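Local coordinates for protein SsfS6 (Streptomyces sp. SF2575, PDB 4G2T) that belongs to the GT-B clan, with two Rossmann-like domains related to the erythromycin biosynthesis protein CIII family, and holds thymidine-5'-diphosphate in this model, at residues E75-D80 and Y103-L108; I147-R152 and L184-C189. All coordinates share one frame; numbering follows the deposited sequence.

In the fold
Both contacts belong to the N-terminal of the two Rossmann-like domains, with centres about 23 Å apart, and they hold different elements together. Contact 2 is a core contact: neighbouring strands 146-149 and 184-187 of the parallel sheet share backbone hydrogen bonds, aliphatic side chains on one face, and waters along the strands and at their loop ends. Contact 1 lies farther from the chain centre and is only partly buried; there a single arginine of helix 92-121 holds the carbonyl end of the short helix 73-77. Backbone thus meets backbone in the sheet, while a charged side chain meets backbone in the helical layer. Tyr103 and Arg152 bring the two into touch by packing.

Contact 1: E75-D80 and Y103-L108; sequences EVLSWD and YGRLVL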
loop_
_atom_site.group_PDB
_atom_site.type_symbol
_atom_site.label_atom_id
_atom_site.label_comp_id
_atom_site.label_asym_id
_atom_site.label_seq_id
_atom_site.Cartn_x
_atom_site.Cartn_y
_atom_site.Cartn_z
ATOM N N GLU A 75 24.081 15.697 4.915
ATOM C CA GLU A 75 25.080 15.790 3.853
ATOM C C GLU A 75 24.850 17.035 3.012
ATOM O O GLU A 75 25.791 17.723 2.618
ATOM C CB GLU A 75 25.014 14.570 2.934
ATOM C CG GLU A 75 25.152 13.231 3.624
ATOM C CD GLU A 75 25.153 12.081 2.637
ATOM O OE1 GLU A 75 24.508 11.050 2.921
ATOM O OE2 GLU A 75 25.797 12.209 1.574
ATOM N N VAL A 76 23.582 17.314 2.742
ATOM C CA VAL A 76 23.198 18.396 1.848
ATOM C C VAL A 76 23.107 19.725 2.586
ATOM O O VAL A 76 23.389 20.783 2.023
ATOM C CB VAL A 76 21.841 18.095 1.191
ATOM C CG1 VAL A 76 21.582 19.061 0.063
ATOM C CG2 VAL A 76 21.810 16.664 0.680
ATOM N N LEU A 77 22.714 19.664 3.853
ATOM C CA LEU A 77 22.500 20.869 4.644
ATOM C C LEU A 77 23.805 21.445 5.193
ATOM O O LEU A 77 23.905 22.648 5.436
ATOM C CB LEU A 77 21.517 20.584 5.783
ATOM C CG LEU A 77 21.033 21.783 6.598
ATOM C CD1 LEU A 77 20.565 22.892 5.675
ATOM C CD2 LEU A 77 19.918 21.366 7.543
ATOM N N SER A 78 24.804 20.588 5.376
ATOM C CA SER A 78 26.070 21.010 5.972
ATOM C C SER A 78 27.109 21.445 4.938
ATOM O O SER A 78 28.217 21.844 5.295
ATOM C CB SER A 78 26.645 19.903 6.859
ATOM O OG SER A 78 25.753 19.576 7.910
ATOM N N TRP A 79 26.753 21.364 3.660
ATOM C CA TRP A 79 27.646 21.806 2.594
ATOM C C TRP A 79 26.889 22.552 1.503
ATOM O O TRP A 79 25.778 22.174 1.135
ATOM C CB TRP A 79 28.408 20.623 1.991
ATOM C CG TRP A 79 29.596 20.201 2.798
ATOM C CD1 TRP A 79 30.871 20.674 2.689
ATOM C CD2 TRP A 79 29.620 19.217 3.838
ATOM N NE1 TRP A 79 31.688 20.046 3.597
ATOM C CE2 TRP A 79 30.944 19.147 4.316
ATOM C CE3 TRP A 79 28.652 18.389 4.412
ATOM C CZ2 TRP A 79 31.325 18.284 5.340
ATOM C CZ3 TRP A 79 29.030 17.532 5.429
ATOM C CH2 TRP A 79 30.355 17.485 5.882
ATOM N N ASP A 80 27.498 23.615 0.987
ATOM C CA ASP A 80 26.871 24.417 -0.055
ATOM C C ASP A 80 27.378 24.027 -1.441
ATOM O O ASP A 80 28.180 23.104 -1.581
ATOM C CB ASP A 80 27.087 25.912 0.201
ATOM C CG ASP A 80 28.534 26.335 0.031
ATOM O OD1 ASP A 80 29.433 25.482 0.183
ATOM O OD2 ASP A 80 28.771 27.528 -0.254
ATOM N N TYR A 103 17.220 22.058 1.261
ATOM C CA TYR A 103 16.267 21.391 0.381
ATOM C C TYR A 103 16.534 21.743 -1.077
ATOM O O TYR A 103 16.316 20.928 -1.973
ATOM C CB TYR A 103 14.830 21.765 0.748
ATOM C CG TYR A 103 14.345 21.161 2.045
ATOM C CD1 TYR A 103 14.149 19.791 2.165
ATOM C CD2 TYR A 103 14.067 21.960 3.146
ATOM C CE1 TYR A 103 13.701 19.232 3.346
ATOM C CE2 TYR A 103 13.619 21.412 4.333
ATOM C CZ TYR A 103 13.438 20.047 4.427
ATOM O OH TYR A 103 12.991 19.496 5.605
ATOM N N GLY A 104 17.004 22.965 -1.308
ATOM C CA GLY A 104 17.323 23.418 -2.647
ATOM C C GLY A 104 18.476 22.638 -3.245
ATOM O O GLY A 104 18.441 22.258 -4.415
ATOM N N ARG A 105 19.501 22.391 -2.436
ATOM C CA ARG A 105 20.674 21.657 -2.897
ATOM C C ARG A 105 20.404 20.157 -2.962
ATOM O O ARG A 105 21.150 19.411 -3.597
ATOM C CB ARG A 105 21.879 21.951 -2.002
ATOM C CG ARG A 105 22.277 23.417 -1.967
ATOM C CD ARG A 105 23.583 23.618 -1.222
ATOM N NE ARG A 105 23.487 23.230 0.183
ATOM C CZ ARG A 105 23.252 24.077 1.179
ATOM N NH1 ARG A 105 23.090 25.369 0.928
ATOM N NH2 ARG A 105 23.183 23.634 2.427
ATOM N N LEU A 106 19.338 19.720 -2.297
ATOM C CA LEU A 106 18.906 18.330 -2.361
ATOM C C LEU A 106 18.434 18.013 -3.774
ATOM O O LEU A 106 18.577 16.888 -4.255
ATOM C CB LEU A 106 17.779 18.075 -1.357
ATOM C CG LEU A 106 17.048 16.731 -1.434
ATOM C CD1 LEU A 106 18.009 15.576 -1.209
ATOM C CD2 LEU A 106 15.904 16.684 -0.433
ATOM N N VAL A 107 17.876 19.023 -4.432
ATOM C CA VAL A 107 17.389 18.891 -5.798
ATOM C C VAL A 107 18.538 18.610 -6.761
ATOM O O VAL A 107 18.391 17.845 -7.713
ATOM C CB VAL A 107 16.650 20.167 -6.238
ATOM C CG1 VAL A 107 16.073 19.996 -7.632
ATOM C CG2 VAL A 107 15.553 20.507 -5.244
ATOM N N LEU A 108 19.687 19.224 -6.494
ATOM C CA LEU A 108 20.869 19.056 -7.334
ATOM C C LEU A 108 21.367 17.614 -7.336
ATOM O O LEU A 108 22.069 17.192 -8.254
ATOM C CB LEU A 108 21.989 19.986 -6.866
ATOM C CG LEU A 108 21.651 21.472 -6.736
ATOM C CD1 LEU A 108 22.875 22.254 -6.285
ATOM C CD2 LEU A 108 21.107 22.024 -8.045
#
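Arg105 reaches from helix 92-121 to the end of helix 73-77, and most of the contact follows its side chain. CB packs on Val76 CG1, 3.6 Å away. With CG set opposite the carbonyl carbon (chi1 -60°), the chain runs outward until CD passes Asp80 CA at 3.6 Å. A bend at chi3 (-63°) then turns the guanidinium onto Val76 O. NE donates to that oxygen at 3.1 Å and NH2 at 2.9 Å, a side-on grip by two nitrogens on one atom that lies 5° from the guanidinium plane; NH2 meets a lone pair of Val76 O in the carbonyl plane, while NE lies nearly in line with the C=O bond. At this C-terminal helix end in a GT-B N-terminal domain, carbonyls run short of N-H partners and probably carry extra negative potential, which suits a cationic, multi-donor arginine. Asp80 CA lies over one guanidinium face, 3.5 Å above the plane and offset toward the rim, as does Trp79 O, while the Asp80 carboxylate turns away to Asn84. NH1 has a long, weak ion pair with Glu166. Beneath the arginine, compact, branched Val76 fits close against the helix: CG1 lies 3.3 Å from Leu106 N and 4.2 Å from Leu106 CB.

Contact 2: I147-R152 and L184-C189; sequences IEQSIR and LSIDVC
Ile186 O is gripped from two quarters: Ser150 N donates to it at 2.8 Å, tilted 34° from the carbonyl plane, and water 1 donates at the same length while also giving a weak bond to Glu148 OE2. Upstream, Ile186 N donates to Glu148 O and Glu148 N to Leu184 O (2.9 Å), so the backbone of Glu148 bonds to the residues on either side of Ser185, the usual parallel pattern. The strands run 10° apart within the central sheet of the Rossmann-like N-terminal domain, with 146-149 also bonded to 125-129 and 184-187 to 202-203. On one face, branched aliphatic side chains, suited to a buried sheet face, pack against helix 387-396: Ile147 CD1 rests on Leu184 CB at 3.7 Å, the two side chains alongside each other, and Ile147 CG2 meets Ile186 CD1, also at 3.7 Å. Gln149 lays its aliphatic stem across Ile186, its CG anti to the backbone N (chi1 177°), while NE2 reaches Pro30 O. Glu148 and Ser185 point to the other face, both partly exposed, as suits their polar side chains. Past the strands, water 3 bridges Arg152 O and Val188 N, and Val188 CG2 packs 3.6 Å from Arg152 O. Asp187 OD2 accepts from Cys189 N at 3.1 Å, closing an Asx turn. Arg152 forms salt bridges with Glu129 and Glu330; its side chain is about 8 Å from the bound thymidine-5'-diphosphate.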
loop_
_atom_site.group_PDB
_atom_site.type_symbol
_atom_site.label_atom_id
_atom_site.label_comp_id
_atom_site.label_asym_id
_atom_site.label_seq_id
_atom_site.Cartn_x
_atom_site.Cartn_y
_atom_site.Cartn_z
ATOM N N ILE A 147 1.403 18.611 -8.440
ATOM C CA ILE A 147 0.584 18.738 -7.242
ATOM C C ILE A 147 1.457 18.914 -6.006
ATOM O O ILE A 147 2.399 18.151 -5.789
ATOM C CB ILE A 147 -0.310 17.499 -7.041
ATOM C CG1 ILE A 147 -1.144 17.228 -8.295
ATOM C CG2 ILE A 147 -1.209 17.679 -5.827
ATOM C CD1 ILE A 147 -2.128 18.327 -8.624
ATOM N N GLU A 148 1.145 19.924 -5.201
ATOM C CA GLU A 148 1.854 20.141 -3.947
ATOM C C GLU A 148 1.009 19.697 -2.761
ATOM O O GLU A 148 -0.080 20.224 -2.534
ATOM C CB GLU A 148 2.226 21.614 -3.775
ATOM C CG GLU A 148 2.923 21.905 -2.455
ATOM C CD GLU A 148 2.857 23.368 -2.063
ATOM O OE1 GLU A 148 2.785 24.228 -2.967
ATOM O OE2 GLU A 148 2.870 23.656 -0.848
ATOM N N GLN A 149 1.515 18.729 -2.006
ATOM C CA GLN A 149 0.850 18.299 -0.784
ATOM C C GLN A 149 1.669 18.685 0.440
ATOM O O GLN A 149 2.874 18.442 0.492
ATOM C CB GLN A 149 0.616 16.787 -0.787
ATOM C CG GLN A 149 -0.020 16.277 0.498
ATOM C CD GLN A 149 0.033 14.768 0.628
ATOM O OE1 GLN A 149 0.062 14.046 -0.369
ATOM N NE2 GLN A 149 0.051 14.283 1.864
ATOM N N SER A 150 1.012 19.292 1.422
ATOM C CA SER A 150 1.664 19.605 2.684
ATOM C C SER A 150 1.679 18.372 3.576
ATOM O O SER A 150 0.722 17.598 3.599
ATOM C CB SER A 150 0.955 20.757 3.395
ATOM O OG SER A 150 1.491 20.961 4.690
ATOM N N ILE A 151 2.774 18.190 4.304
ATOM C CA ILE A 151 2.907 17.058 5.212
ATOM C C ILE A 151 3.182 17.559 6.624
ATOM O O ILE A 151 3.669 16.819 7.480
ATOM C CB ILE A 151 4.032 16.107 4.759
ATOM C CG1 ILE A 151 5.388 16.815 4.808
ATOM C CG2 ILE A 151 3.758 15.597 3.352
ATOM C CD1 ILE A 151 6.547 15.945 4.369
ATOM N N ARG A 152 2.858 18.828 6.859
ATOM C CA ARG A 152 3.153 19.484 8.128
ATOM C C ARG A 152 1.951 20.281 8.627
ATOM O O ARG A 152 1.116 20.719 7.834
ATOM C CB ARG A 152 4.355 20.416 7.960
ATOM C CG ARG A 152 5.588 19.735 7.386
ATOM C CD ARG A 152 6.600 20.732 6.850
ATOM N NE ARG A 152 7.804 20.061 6.370
ATOM C CZ ARG A 152 7.948 19.570 5.143
ATOM N NH1 ARG A 152 6.964 19.681 4.262
ATOM N NH2 ARG A 152 9.079 18.972 4.794
ATOM N N LEU A 184 -2.584 21.935 -7.836
ATOM C CA LEU A 184 -3.319 21.882 -6.582
ATOM C C LEU A 184 -2.366 21.983 -5.395
ATOM O O LEU A 184 -1.371 21.262 -5.323
ATOM C CB LEU A 184 -4.128 20.586 -6.494
ATOM C CG LEU A 184 -5.351 20.606 -5.578
ATOM C CD1 LEU A 184 -6.438 21.492 -6.165
ATOM C CD2 LEU A 184 -5.868 19.196 -5.343
ATOM N N SER A 185 -2.671 22.891 -4.474
ATOM C CA SER A 185 -1.906 23.020 -3.241
ATOM C C SER A 185 -2.706 22.448 -2.080
ATOM O O SER A 185 -3.746 22.987 -1.705
ATOM C CB SER A 185 -1.550 24.483 -2.972
ATOM O OG SER A 185 -0.598 24.954 -3.907
ATOM N N ILE A 186 -2.215 21.353 -1.515
ATOM C CA ILE A 186 -2.945 20.637 -0.479
ATOM C C ILE A 186 -2.439 20.981 0.917
ATOM O O ILE A 186 -1.236 20.986 1.166
ATOM C CB ILE A 186 -2.850 19.118 -0.695
ATOM C CG1 ILE A 186 -3.365 18.756 -2.092
ATOM C CG2 ILE A 186 -3.626 18.379 0.380
ATOM C CD1 ILE A 186 -2.931 17.392 -2.573
ATOM N N ASP A 187 -3.370 21.272 1.820
ATOM C CA ASP A 187 -3.037 21.583 3.203
ATOM C C ASP A 187 -3.756 20.608 4.130
ATOM O O ASP A 187 -4.878 20.189 3.847
ATOM C CB ASP A 187 -3.435 23.022 3.532
ATOM C CG ASP A 187 -2.723 23.560 4.755
ATOM O OD1 ASP A 187 -1.619 24.124 4.598
ATOM O OD2 ASP A 187 -3.265 23.421 5.871
ATOM N N VAL A 188 -3.111 20.246 5.235
ATOM C CA VAL A 188 -3.662 19.235 6.134
ATOM C C VAL A 188 -3.896 19.750 7.552
ATOM O O VAL A 188 -4.215 18.976 8.455
ATOM C CB VAL A 188 -2.758 17.989 6.200
ATOM C CG1 VAL A 188 -2.730 17.280 4.854
ATOM C CG2 VAL A 188 -1.353 18.374 6.638
ATOM N N CYS A 189 -3.741 21.055 7.747
ATOM C CA CYS A 189 -3.958 21.650 9.061
ATOM C C CYS A 189 -5.443 21.894 9.312
ATOM O O CYS A 189 -6.129 22.476 8.472
ATOM C CB CYS A 189 -3.180 22.961 9.196
ATOM S SG CYS A 189 -3.289 23.724 10.832
HETATM O O HOH W 1 -0.130 23.296 -0.044
HETATM O O HOH W 2 1.500 23.541 5.577
HETATM O O HOH W 3 -0.511 21.980 6.286
#